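Local coordinates for protein xylose isomerase-like TIM barrel (Anabaena variabilis ATCC 29413, PDB 2QW5) that probably acts as a zinc-dependent sugar or sugar-phosphate isomerase or epimerase, with a zinc ion and D-xylose bound in its TIM barrel, at residues A[130-135]-A[189-194]; A[160-165]-A[200-205]; A[50-55]-A[84-89]; A[216-221]-A[247-252]; A[123-128]-A[243-248]. All blocks are in the same frame, centred on the assembly; numbering follows the deposited sequence. Where two conformers were deposited one is given.

Interaction 1 of 5, residues A[130-135]-A[189-194]. With XLS (D-xylose), chain C.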
# COMPACT_ATOMS: atom_id res chain seq x y z
N ILE A 130 17.97 4.91 16.97
CA ILE A 130 18.35 3.65 17.61
C ILE A 130 17.41 3.19 18.78
O ILE A 130 17.78 2.25 19.50
CB ILE A 130 19.84 3.66 18.04
CG1 ILE A 130 20.14 4.74 19.10
CG2 ILE A 130 20.78 3.85 16.77
CD1 ILE A 130 21.51 4.66 19.70
N VAL A 131 16.25 3.84 18.93
CA VAL A 131 15.25 3.48 19.97
C VAL A 131 14.05 2.78 19.30
O VAL A 131 13.82 1.60 19.51
CB VAL A 131 14.83 4.73 20.76
CG1 VAL A 131 13.83 4.34 21.88
CG2 VAL A 131 16.07 5.47 21.32
N ILE A 132 13.28 3.53 18.52
CA ILE A 132 12.13 3.01 17.80
C ILE A 132 12.67 2.81 16.35
O ILE A 132 13.36 3.72 15.84
CB ILE A 132 10.98 4.02 17.77
CG1 ILE A 132 10.57 4.46 19.20
CG2 ILE A 132 9.77 3.48 16.99
CD1 ILE A 132 10.05 3.36 20.06
N PRO A 133 12.37 1.65 15.71
CA PRO A 133 12.78 1.35 14.32
C PRO A 133 12.41 2.46 13.35
O PRO A 133 11.27 2.90 13.35
CB PRO A 133 12.00 0.08 13.99
CG PRO A 133 11.94 -0.62 15.29
CD PRO A 133 11.66 0.48 16.28
N TYR A 134 13.36 2.88 12.52
CA TYR A 134 13.16 4.02 11.65
C TYR A 134 12.11 3.75 10.59
O TYR A 134 12.23 2.78 9.85
CB TYR A 134 14.46 4.45 10.97
CG TYR A 134 14.23 5.50 9.92
CD1 TYR A 134 14.05 6.84 10.28
CD2 TYR A 134 14.20 5.17 8.56
CE1 TYR A 134 13.81 7.81 9.33
CE2 TYR A 134 13.95 6.13 7.61
CZ TYR A 134 13.77 7.44 7.99
OH TYR A 134 13.54 8.37 7.04
N GLY A 135 11.11 4.64 10.50
CA GLY A 135 10.03 4.54 9.52
C GLY A 135 9.03 3.42 9.66
O GLY A 135 8.27 3.23 8.75
N GLU A 189 8.66 11.16 8.86
CA GLU A 189 9.51 10.00 8.63
C GLU A 189 9.41 8.85 9.60
O GLU A 189 9.74 7.76 9.21
CB GLU A 189 10.98 10.42 8.62
CG GLU A 189 11.37 11.43 7.58
CD GLU A 189 12.83 11.79 7.66
OE1 GLU A 189 13.68 10.91 7.84
OE2 GLU A 189 13.13 12.97 7.50
N THR A 190 8.94 9.03 10.85
CA THR A 190 9.00 7.94 11.81
C THR A 190 8.02 8.22 12.93
O THR A 190 7.70 9.37 13.12
CB THR A 190 10.49 7.80 12.32
OG1 THR A 190 10.73 6.47 12.79
CG2 THR A 190 10.87 8.85 13.35
N PRO A 191 7.50 7.18 13.64
CA PRO A 191 6.49 7.41 14.71
C PRO A 191 6.96 8.13 15.97
O PRO A 191 6.14 8.78 16.64
CB PRO A 191 6.00 6.01 15.02
CG PRO A 191 7.15 5.16 14.68
CD PRO A 191 7.72 5.74 13.45
N GLY A 192 8.25 8.02 16.27
CA GLY A 192 8.85 8.70 17.40
C GLY A 192 10.22 8.17 17.72
O GLY A 192 10.61 7.16 17.18
N PRO A 193 11.01 8.88 18.57
CA PRO A 193 10.72 10.22 19.13
C PRO A 193 10.83 11.30 18.05
O PRO A 193 11.76 11.27 17.23
CB PRO A 193 11.77 10.38 20.25
CG PRO A 193 12.89 9.45 19.85
CD PRO A 193 12.26 8.30 19.09
N ASN A 194 9.83 12.19 18.00
CA ASN A 194 9.79 13.25 16.99
C ASN A 194 10.38 14.58 17.45
O ASN A 194 11.01 15.30 16.64
CB ASN A 194 8.36 13.49 16.46
CG ASN A 194 7.69 12.24 15.92
OD1 ASN A 194 6.57 11.92 16.34
ND2 ASN A 194 8.37 11.51 15.05
C1 XLS C . 17.03 10.31 8.49
C2 XLS C . 17.57 9.14 9.30
C3 XLS C . 17.57 7.77 8.52
C4 XLS C . 18.76 6.89 8.81
O1 XLS C . 16.26 11.40 9.02
O2 XLS C . 18.83 9.44 9.90
O3 XLS C . 17.48 7.79 7.10
O4 XLS C . 18.90 6.77 10.20
O HOH W 1 12.34 6.38 14.79

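Interaction 2 of 5, residues A[160-165]-A[200-205]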
# COMPACT_ATOMS: atom_id res chain seq x y z
N ALA A 160 9.47 2.42 27.53
CA ALA A 160 9.79 1.64 28.76
C ALA A 160 10.59 0.36 28.46
O ALA A 160 11.56 0.04 29.18
CB ALA A 160 8.54 1.32 29.55
N ASN A 161 10.24 -0.34 27.39
CA ASN A 161 10.97 -1.54 26.94
C ASN A 161 12.41 -1.21 26.55
O ASN A 161 13.30 -2.00 26.83
CB ASN A 161 10.34 -2.18 25.69
CG ASN A 161 8.96 -2.76 25.93
OD1 ASN A 161 8.58 -3.04 27.06
ND2 ASN A 161 8.20 -2.96 24.83
N ALA A 162 12.61 -0.08 25.88
CA ALA A 162 13.93 0.28 25.32
C ALA A 162 14.91 0.89 26.33
O ALA A 162 16.13 0.75 26.16
CB ALA A 162 13.76 1.18 24.09
N GLN A 163 14.40 1.54 27.39
CA GLN A 163 15.30 2.27 28.30
C GLN A 163 16.45 1.43 28.90
O GLN A 163 17.61 1.85 28.83
CB GLN A 163 14.50 3.00 29.38
CG GLN A 163 13.80 4.24 28.86
CD GLN A 163 12.75 4.81 29.81
OE1 GLN A 163 12.05 4.06 30.47
NE2 GLN A 163 12.62 6.14 29.83
N PRO A 164 16.14 0.24 29.48
CA PRO A 164 17.23 -0.59 30.02
C PRO A 164 18.21 -1.10 28.97
O PRO A 164 19.37 -1.29 29.29
CB PRO A 164 16.50 -1.76 30.72
CG PRO A 164 15.07 -1.42 30.70
CD PRO A 164 14.81 -0.37 29.70
N ILE A 165 17.74 -1.30 27.73
CA ILE A 165 18.58 -1.78 26.64
C ILE A 165 19.56 -0.71 26.20
O ILE A 165 20.75 -1.00 26.00
CB ILE A 165 17.74 -2.30 25.45
CG1 ILE A 165 16.85 -3.50 25.88
CG2 ILE A 165 18.66 -2.67 24.25
CD1 ILE A 165 17.62 -4.80 26.26
N ILE A 200 14.07 13.86 25.51
CA ILE A 200 14.51 14.26 26.83
C ILE A 200 13.77 13.42 27.87
O ILE A 200 14.40 12.90 28.80
CB ILE A 200 14.36 15.76 27.08
CG1 ILE A 200 15.51 16.53 26.41
CG2 ILE A 200 14.42 16.08 28.59
CD1 ILE A 200 15.36 18.02 26.38
N GLU A 201 12.46 13.24 27.67
CA GLU A 201 11.65 12.37 28.55
C GLU A 201 12.13 10.90 28.56
O GLU A 201 12.20 10.27 29.61
CB GLU A 201 10.18 12.46 28.13
CG GLU A 201 9.18 11.71 29.06
CD GLU A 201 7.69 11.98 28.74
OE1 GLU A 201 7.35 12.84 27.86
OE2 GLU A 201 6.84 11.33 29.40
N PHE A 202 12.49 10.38 27.38
CA PHE A 202 13.03 9.03 27.24
C PHE A 202 14.31 8.88 28.04
O PHE A 202 14.47 7.89 28.80
CB PHE A 202 13.30 8.67 25.76
CG PHE A 202 14.01 7.35 25.56
CD1 PHE A 202 13.32 6.15 25.64
CD2 PHE A 202 15.38 7.30 25.35
CE1 PHE A 202 13.97 4.92 25.49
CE2 PHE A 202 16.06 6.05 25.20
CZ PHE A 202 15.34 4.87 25.26
N LEU A 203 15.22 9.83 27.85
CA LEU A 203 16.52 9.83 28.53
C LEU A 203 16.46 9.91 30.06
O LEU A 203 17.43 9.49 30.69
CB LEU A 203 17.45 10.89 27.98
CG LEU A 203 17.92 10.65 26.53
CD1 LEU A 203 18.56 11.90 26.03
CD2 LEU A 203 18.88 9.48 26.36
N LYS A 204 15.36 10.40 30.63
CA LYS A 204 15.21 10.46 32.10
C LYS A 204 15.31 9.04 32.69
O LYS A 204 15.69 8.89 33.85
CB LYS A 204 13.89 11.15 32.51
CG LYS A 204 13.74 12.65 32.09
CD LYS A 204 14.51 13.63 32.98
CE LYS A 204 14.51 15.10 32.46
NZ LYS A 204 13.24 15.77 32.18
N GLY A 205 14.94 8.02 31.91
CA GLY A 205 15.04 6.61 32.32
C GLY A 205 16.30 5.84 31.91
O GLY A 205 16.34 4.62 32.06
O HOH W 2 10.45 8.26 30.50

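Interaction 3 of 5, residues A[50-55]-A[84-89]. With XLS (D-xylose), chain C.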
# COMPACT_ATOMS: atom_id res chain seq x y z
N PHE A 50 29.17 8.26 7.75
CA PHE A 50 28.97 7.01 7.03
C PHE A 50 27.75 6.30 7.56
O PHE A 50 27.73 5.96 8.75
CB PHE A 50 30.18 6.10 7.26
CG PHE A 50 31.37 6.38 6.37
CD1 PHE A 50 31.49 7.54 5.58
CD2 PHE A 50 32.44 5.49 6.42
CE1 PHE A 50 32.62 7.73 4.77
CE2 PHE A 50 33.57 5.69 5.65
CZ PHE A 50 33.67 6.80 4.83
N PRO A 51 26.69 6.14 6.71
CA PRO A 51 25.61 5.27 7.14
C PRO A 51 26.10 3.83 7.17
O PRO A 51 26.87 3.44 6.31
CB PRO A 51 24.54 5.45 6.05
CG PRO A 51 25.29 5.90 4.83
CD PRO A 51 26.41 6.74 5.39
N ILE A 52 25.72 3.06 8.20
CA ILE A 52 26.07 1.65 8.28
C ILE A 52 24.83 0.85 7.95
O ILE A 52 23.87 0.77 8.77
CB ILE A 52 26.69 1.23 9.64
CG1 ILE A 52 27.93 2.11 9.95
CG2 ILE A 52 27.02 -0.30 9.69
CD1 ILE A 52 29.08 2.10 8.90
N ALA A 53 24.81 0.30 6.72
CA ALA A 53 23.66 -0.51 6.25
C ALA A 53 23.50 -1.74 7.11
O ALA A 53 24.52 -2.33 7.48
CB ALA A 53 23.82 -0.91 4.78
N PRO A 54 22.24 -2.11 7.47
CA PRO A 54 22.05 -3.32 8.28
C PRO A 54 22.30 -4.59 7.47
O PRO A 54 22.27 -4.56 6.22
CB PRO A 54 20.59 -3.21 8.75
CG PRO A 54 19.95 -2.28 7.80
CD PRO A 54 20.96 -1.45 7.15
N GLY A 55 22.59 -5.67 8.19
CA GLY A 55 22.86 -6.99 7.60
C GLY A 55 22.38 -8.11 8.50
O GLY A 55 21.60 -7.87 9.43
N ILE A 84 35.40 10.05 11.00
CA ILE A 84 34.16 9.45 10.57
C ILE A 84 33.23 9.39 11.76
O ILE A 84 33.67 9.06 12.85
CB ILE A 84 34.39 8.01 10.11
CG1 ILE A 84 35.39 7.93 8.93
CG2 ILE A 84 33.06 7.28 9.73
CD1 ILE A 84 34.96 8.63 7.72
N SER A 85 31.98 9.80 11.54
CA SER A 85 30.85 9.53 12.44
C SER A 85 29.95 8.52 11.68
O SER A 85 30.05 8.37 10.46
CB SER A 85 30.11 10.81 12.79
OG SER A 85 29.57 11.42 11.64
N THR A 86 29.11 7.79 12.39
CA THR A 86 28.23 6.81 11.78
C THR A 86 26.76 7.12 12.02
O THR A 86 26.40 7.73 13.05
CB THR A 86 28.52 5.37 12.26
OG1 THR A 86 28.27 5.29 13.67
CG2 THR A 86 29.88 4.97 11.94
N ASN A 87 25.95 6.73 11.04
CA ASN A 87 24.51 6.81 11.10
C ASN A 87 23.98 5.36 11.12
O ASN A 87 24.22 4.56 10.21
CB ASN A 87 23.94 7.62 9.95
CG ASN A 87 22.48 7.86 10.10
OD1 ASN A 87 21.68 6.95 9.97
ND2 ASN A 87 22.11 9.11 10.34
N VAL A 88 23.26 5.04 12.18
CA VAL A 88 22.78 3.70 12.45
C VAL A 88 21.35 3.79 12.94
O VAL A 88 21.05 4.62 13.77
CB VAL A 88 23.65 2.98 13.54
CG1 VAL A 88 23.02 1.67 13.92
CG2 VAL A 88 25.09 2.70 13.00
N GLY A 89 20.52 2.90 12.43
CA GLY A 89 19.12 2.83 12.84
C GLY A 89 18.68 1.47 13.29
O GLY A 89 19.14 0.45 12.78
C1 XLS C . 17.03 10.31 8.49
C2 XLS C . 17.57 9.14 9.30
C3 XLS C . 17.57 7.77 8.52
C4 XLS C . 18.76 6.89 8.81
O1 XLS C . 16.26 11.40 9.02
O2 XLS C . 18.83 9.44 9.90
O3 XLS C . 17.48 7.79 7.10
O4 XLS C . 18.90 6.77 10.20
O HOH W 3 21.50 1.74 9.83

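Interaction 4 of 5, residues A[216-221]-A[247-252]. With ZN (zinc ion), chain D.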
# COMPACT_ATOMS: atom_id res chain seq x y z
N ASP A 216 19.32 17.90 14.92
CA ASP A 216 19.34 18.12 13.46
C ASP A 216 18.33 19.26 13.23
O ASP A 216 17.16 19.13 13.64
CB ASP A 216 18.91 16.83 12.78
CG ASP A 216 18.68 16.96 11.26
OD1 ASP A 216 18.02 17.91 10.80
OD2 ASP A 216 19.11 16.04 10.55
N SER A 217 18.78 20.34 12.59
CA SER A 217 17.96 21.53 12.36
C SER A 217 16.68 21.28 11.55
O SER A 217 15.65 21.89 11.85
CB SER A 217 18.79 22.64 11.70
OG SER A 217 19.28 22.22 10.41
N ALA A 218 16.74 20.39 10.55
CA ALA A 218 15.54 20.02 9.74
C ALA A 218 14.45 19.42 10.64
O ALA A 218 13.28 19.86 10.57
CB ALA A 218 15.89 19.03 8.64
N HIS A 219 14.83 18.47 11.50
CA HIS A 219 13.86 17.86 12.46
C HIS A 219 13.40 18.82 13.53
O HIS A 219 12.19 18.77 13.90
CB HIS A 219 14.38 16.57 13.08
CG HIS A 219 14.77 15.55 12.06
ND1 HIS A 219 13.94 15.19 11.02
CD2 HIS A 219 15.88 14.80 11.94
CE1 HIS A 219 14.57 14.30 10.26
NE2 HIS A 219 15.72 14.00 10.83
N GLU A 220 14.28 19.71 13.99
CA GLU A 220 13.90 20.71 15.02
C GLU A 220 12.85 21.69 14.48
O GLU A 220 11.82 21.94 15.11
CB GLU A 220 15.12 21.47 15.54
CG GLU A 220 14.81 22.50 16.66
CD GLU A 220 14.10 21.89 17.84
OE1 GLU A 220 14.43 20.74 18.17
OE2 GLU A 220 13.23 22.57 18.44
N ILE A 221 13.07 22.18 13.26
CA ILE A 221 12.15 23.11 12.63
C ILE A 221 10.81 22.46 12.31
O ILE A 221 9.77 23.08 12.58
CB ILE A 221 12.75 23.70 11.36
CG1 ILE A 221 13.86 24.71 11.67
CG2 ILE A 221 11.65 24.51 10.57
CD1 ILE A 221 14.65 24.66 13.07
N GLN A 247 23.67 18.56 13.58
CA GLN A 247 23.54 18.49 12.13
C GLN A 247 22.79 19.71 11.58
O GLN A 247 21.78 20.17 12.16
CB GLN A 247 22.81 17.24 11.72
CG GLN A 247 23.52 15.98 12.04
CD GLN A 247 22.75 14.80 11.55
OE1 GLN A 247 21.54 14.72 11.75
NE2 GLN A 247 23.42 13.91 10.83
N VAL A 248 23.31 20.28 10.49
CA VAL A 248 22.67 21.40 9.80
C VAL A 248 22.12 20.79 8.51
O VAL A 248 22.86 20.14 7.73
CB VAL A 248 23.58 22.63 9.56
CG1 VAL A 248 23.81 23.33 10.91
CG2 VAL A 248 24.89 22.24 8.86
N SER A 249 20.82 21.00 8.30
CA SER A 249 20.09 20.42 7.18
C SER A 249 18.86 21.28 6.96
O SER A 249 18.16 21.60 7.94
CB SER A 249 19.61 19.02 7.54
OG SER A 249 19.12 18.35 6.41
N PRO A 250 18.56 21.63 5.69
CA PRO A 250 17.42 22.49 5.44
C PRO A 250 16.11 21.71 5.60
O PRO A 250 16.14 20.48 5.63
CB PRO A 250 17.67 22.94 3.99
CG PRO A 250 18.30 21.82 3.37
CD PRO A 250 19.18 21.20 4.42
N PRO A 251 14.96 22.39 5.74
CA PRO A 251 13.68 21.64 5.88
C PRO A 251 13.35 20.62 4.79
O PRO A 251 12.81 19.56 5.10
CB PRO A 251 12.64 22.77 5.86
CG PRO A 251 13.38 23.92 6.52
CD PRO A 251 14.75 23.84 5.87
N ASP A 252 13.72 20.92 3.54
CA ASP A 252 13.47 19.99 2.44
C ASP A 252 14.57 18.93 2.27
O ASP A 252 14.46 18.11 1.38
CB ASP A 252 13.18 20.73 1.12
CG ASP A 252 14.43 21.09 0.32
OD1 ASP A 252 15.53 21.16 0.88
OD2 ASP A 252 14.27 21.30 -0.91
ZN ZN D . 19.69 13.83 10.52
O HOH W 4 18.23 12.94 9.43

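Interaction 5 of 5, residues A[123-128]-A[243-248]. With ZN (zinc ion), chain D.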
# COMPACT_ATOMS: atom_id res chain seq x y z
N GLY A 123 35.83 6.22 14.80
CA GLY A 123 34.79 7.15 15.10
C GLY A 123 34.48 7.20 16.57
O GLY A 123 34.60 6.19 17.28
N GLU A 124 34.07 8.38 17.00
CA GLU A 124 33.70 8.64 18.37
C GLU A 124 32.26 9.08 18.54
O GLU A 124 31.82 9.39 19.63
CB GLU A 124 34.74 9.60 18.92
CG GLU A 124 36.16 8.82 19.03
CD GLU A 124 37.38 9.68 19.37
OE1 GLU A 124 37.82 10.53 18.53
OE2 GLU A 124 37.92 9.45 20.48
N ILE A 125 31.49 9.06 17.44
CA ILE A 125 30.08 9.41 17.45
C ILE A 125 29.30 8.42 16.57
O ILE A 125 29.61 8.26 15.38
CB ILE A 125 29.83 10.83 16.91
CG1 ILE A 125 30.50 11.91 17.79
CG2 ILE A 125 28.34 11.13 16.87
CD1 ILE A 125 30.50 13.29 17.15
N MSE A 126 28.32 7.75 17.20
CA MSE A 126 27.35 6.89 16.50
C MSE A 126 26.00 7.54 16.77
O MSE A 126 25.60 7.67 17.96
CB MSE A 126 27.35 5.47 17.04
CG MSE A 126 26.37 4.54 16.30
SE MSE A 126 26.53 2.76 16.81
CE MSE A 126 24.86 2.46 17.76
N MSE A 127 25.30 7.91 15.70
CA MSE A 127 24.01 8.62 15.83
C MSE A 127 22.92 7.97 15.02
O MSE A 127 23.19 7.20 14.12
CB MSE A 127 24.14 10.06 15.32
CG MSE A 127 24.62 10.15 13.85
SE MSE A 127 23.72 11.51 12.99
CE MSE A 127 21.89 10.88 12.94
N GLY A 128 21.67 8.28 15.38
CA GLY A 128 20.55 7.88 14.55
C GLY A 128 19.36 7.42 15.36
O GLY A 128 19.36 7.59 16.57
N LEU A 243 24.69 16.55 24.89
CA LEU A 243 24.61 17.16 23.57
C LEU A 243 25.84 16.69 22.84
O LEU A 243 26.84 17.36 22.79
CB LEU A 243 24.47 18.69 23.64
CG LEU A 243 24.29 19.51 22.33
CD1 LEU A 243 23.41 18.86 21.31
CD2 LEU A 243 23.73 20.86 22.69
N HIS A 244 25.72 15.50 22.24
CA HIS A 244 26.85 14.85 21.59
C HIS A 244 27.15 15.23 20.17
O HIS A 244 28.26 14.96 19.69
CB HIS A 244 26.68 13.34 21.68
CG HIS A 244 26.61 12.81 23.08
ND1 HIS A 244 27.28 13.39 24.13
CD2 HIS A 244 26.03 11.69 23.57
CE1 HIS A 244 27.07 12.68 25.22
NE2 HIS A 244 26.33 11.63 24.91
N TYR A 245 26.18 15.80 19.46
CA TYR A 245 26.36 16.05 18.02
C TYR A 245 25.33 17.02 17.48
O TYR A 245 24.27 17.16 18.07
CB TYR A 245 26.21 14.71 17.30
CG TYR A 245 26.74 14.59 15.89
CD1 TYR A 245 28.06 14.93 15.55
CD2 TYR A 245 25.96 14.01 14.90
CE1 TYR A 245 28.57 14.69 14.24
CE2 TYR A 245 26.45 13.79 13.60
CZ TYR A 245 27.73 14.13 13.28
OH TYR A 245 28.16 13.92 12.00
N VAL A 246 25.63 17.65 16.35
CA VAL A 246 24.76 18.68 15.75
C VAL A 246 24.85 18.56 14.23
O VAL A 246 25.96 18.44 13.70
CB VAL A 246 25.17 20.12 16.16
CG1 VAL A 246 24.37 21.17 15.37
CG2 VAL A 246 24.95 20.36 17.64
N GLN A 247 23.67 18.56 13.58
CA GLN A 247 23.54 18.49 12.13
C GLN A 247 22.79 19.71 11.58
O GLN A 247 21.78 20.17 12.16
CB GLN A 247 22.81 17.24 11.72
CG GLN A 247 23.52 15.98 12.04
CD GLN A 247 22.75 14.80 11.55
OE1 GLN A 247 21.54 14.72 11.75
NE2 GLN A 247 23.42 13.91 10.83
N VAL A 248 23.31 20.28 10.49
CA VAL A 248 22.67 21.40 9.80
C VAL A 248 22.12 20.79 8.51
O VAL A 248 22.86 20.14 7.73
CB VAL A 248 23.58 22.63 9.56
CG1 VAL A 248 23.81 23.33 10.91
CG2 VAL A 248 24.89 22.24 8.86
ZN ZN D . 19.69 13.83 10.52
O HOH W 4 18.23 12.94 9.43

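Interaction 1 of 5, residues A[130-135]-A[189-194]
Two first torsions bring Y134 and E189 together: the phenol ring is swung opposite its own backbone N (chi1 172°), and E189 CG lies opposite its carbonyl carbon (chi1 -60°), with the chain running on extended to the carboxylate. Y134 OH donates to E189 OE1 at 2.7 Å. This oxygen sits at the ring edge, in the ring plane, and is met on its anti side, somewhat out of the carboxylate plane; ring and carboxylate planes stand 83° apart. D-xylose lies across one face of the ring, its C3 3.8 Å above the plane of Y134, and E189 O lies over the opposite face. Both residues line the sugar pocket, carried by loops that follow strands 125-128 and 179-182 of the TIM barrel, at the C-terminal ends of the strands, where such barrels hold their active sites. Farther along, G135 N donates to T190 OG1 at 3.0 Å. That hydroxyl donates in turn to a water 2.6 Å from T190 OG1, and the water passes its own hydrogens to I132 O and G192 O, joining the two loops. Apolar contact comes from I132, whose CG2 rests 3.9 Å from P191 CG while its CG1 approaches the ring of P193, which follows a cis peptide.

Interaction 2 of 5, residues A[160-165]-A[200-205]
The ring of F202 meets A162 at its edge, where the methyl CB lies near the ring plane, 4.0 Å from F202 CE1. The same ring atom is touched by Q163, whose CG comes to 3.4 Å from F202 CE1; beyond it the side chain runs past the phenylalanine in the opposite direction, and its amide plane is turned 34° from that of the ring. V131, from the loop that follows strand 125-128, also packs on F202. The extended glutamine chain carries NE2 to the backbone of F202, where it donates to F202 O at 2.7 Å, in the carbonyl plane and on a lone pair, with an N-H...O angle of 161°. G205 N also donates to F202 O, at 3.1 Å, so two N-H groups grip this one oxygen. Q163 NE2 gives a further hydrogen bond to a water, 3.1 Å away, that bridges to E201 O. The amide nitrogen passes 3.5 Å from G205 CA, just where a side chain at this position would stand and clash. The contact joins two successive helices of the barrel's outer layer, 148-176 and 196-203, the first of them kinked at P164. Replacing Q163 by a leucine is likely to leave F202 O without its side-chain donor and the bridging water without one of its partners. The chemistry is thus split: apolar carbons meet toward the protein interior, and a single amide, part of a partly exposed side chain, does the polar work on the neighbouring backbone.

Interaction 3 of 5, residues A[50-55]-A[84-89]
Backbone hydrogen bonds pair F50 and P51 with T86 and N87: F50 N donates to S85 O at 2.9 Å, N87 N to F50 O at 3.0 Å and I52 N to N87 O at 2.9 Å. Two CA-H...O contacts, from T86 CA to F50 O and from P51 CA to N87 O, add to them. These are the parallel bridges of a beta-alpha-beta unit in the TIM barrel, strands 47-51 and 83-87 being neighbours joined through helix 60-76. Past the strands, a water continues the link, donating to I52 O and accepting from G89 N. Apolar contacts lie mainly on the face of F50 and T86. I84 CD1 sits over one face of the F50 ring, 3.8 Å from its centroid in a CH-pi contact, and I52 CB meets V88 CG2. On the face of P51 and N87, a chi1 of -172° sets N87 CG opposite its backbone N, directing the amide to the sugar. D-xylose O4 donates to N87 OD1 at 2.8 Å, while N87 ND2 gives a weak bond to xylose O2 at 3.3 Å. A leucine at N87 would probably leave xylose O4 without its acceptor and O2 without its weak donor. The hydroxyl of T86 turns elsewhere, to T118 OG1.

Interaction 4 of 5, residues A[216-221]-A[247-252]
D216 and Q247 converge obliquely from adjacent strands on one zinc ion, their flat ends turned steeply against each other: carboxylate and amide planes are 80° apart. D216 OD2 binds the metal at 2.3 Å and Q247 OE1 at 2.4 Å. D216 OD2 and Q247 OE1 stand 3.0 Å apart, brought together because both bind the same ion. E183 and E281 bring two more ligand atoms, and a water completes the set at 2.0 Å from zinc. Q247 NE2 is hydrogen-bonded to E49 OE2, a bond that probably fixes which way round the amide sits, leaving OE1 for the metal. D216 is the N-cap of helix 217-223, its OD1 accepting weak bonds from A218 N and H219 N. One aspartate at the C-terminal end of a barrel strand joins the metal site to the start of the following helix. S217 faces the other segment: its N donates to Q247 O at 3.0 Å, and its OG, set between backbone N and carbonyl carbon by a chi1 of 62°, donates to S249 O at 2.8 Å. A218 CB lies against P250 O, 3.4 Å away, and I221 CG2 brushes P251. The ring of H219 ends near the site, where NE2 is 3.1 Å from the zinc-bound water and hydrogen-bonded to D-xylose O1. At the far edge, P251 packs on L222 of the second subunit.

Interaction 5 of 5, residues A[123-128]-A[243-248]
M127, a selenomethionine in this crystal, meets Y245 and Q247 across the barrel interior. Its CB points toward strand 243-248, and a chi1 of 58° sets CG between the backbone N and the carbonyl carbon, 4.1 Å from Y245 CE2. The chain then bends, bringing SE to 3.6 Å from Y245 CE2. The selenium stands at the edge of the ring, near its plane, in a Met-aromatic contact. SE lies 3.2 Å from Q247 NE2, an amide nitrogen hydrogen-bonded to E49 OE2, with the two side chains coming from opposite directions, and the terminal CE passes 4.0 Å from Q247 OE1, the zinc ligand. The tip of M127 therefore flanks the amide at the metal site. Y245 is taken over its face by I125: CG2 lies 4.1 Å from the ring centroid, 18° off the normal, while I125 CD1 comes within 3.3 Å of Y245 CD1, a tight approach. Beyond these apolar contacts the phenol end finds polar partners in E49 OE2 and S85 OG, so the buried hydroxyl is satisfied. No hydrogen bond joins the two segments, for they are not sheet neighbours: two strands separate them round the TIM barrel, and their side chains meet in its core, the axes of the short segments 8.1 Å apart at closest approach and inclined by 63°. Strand 125-128 runs between strands 83-87 and 179-182, and strand 243-248 between 211-216 and 278-280. M127 packs on A181 of strand 179-182 and Y245 on A279 of strand 278-280, while V214 of strand 211-216 touches both.

Overall arrangement
Interactions 1, 3, 4 and 5 are buried, whereas interaction 2 sits partly exposed in the outer helical layer, its centre about 19 Å from that of the chain. Interactions 3 and 5 lie nearest the chain centre, yet differ: 50-55 with 84-89 is hydrogen-bonded sheet, 123-128 with 243-248 is side-chain filling inside the barrel. They touch through T86 O and M127 N and through the hydroxyls of S85 and Y245. Interactions 4 and 5 share Q247 and the zinc ion; interactions 1 and 3 both touch D-xylose. Interaction 1 meets interaction 2 through V131, linking the loop of 130-135 to the helices outside, and E189 OE2 packs on H219 CE1 of interaction 4.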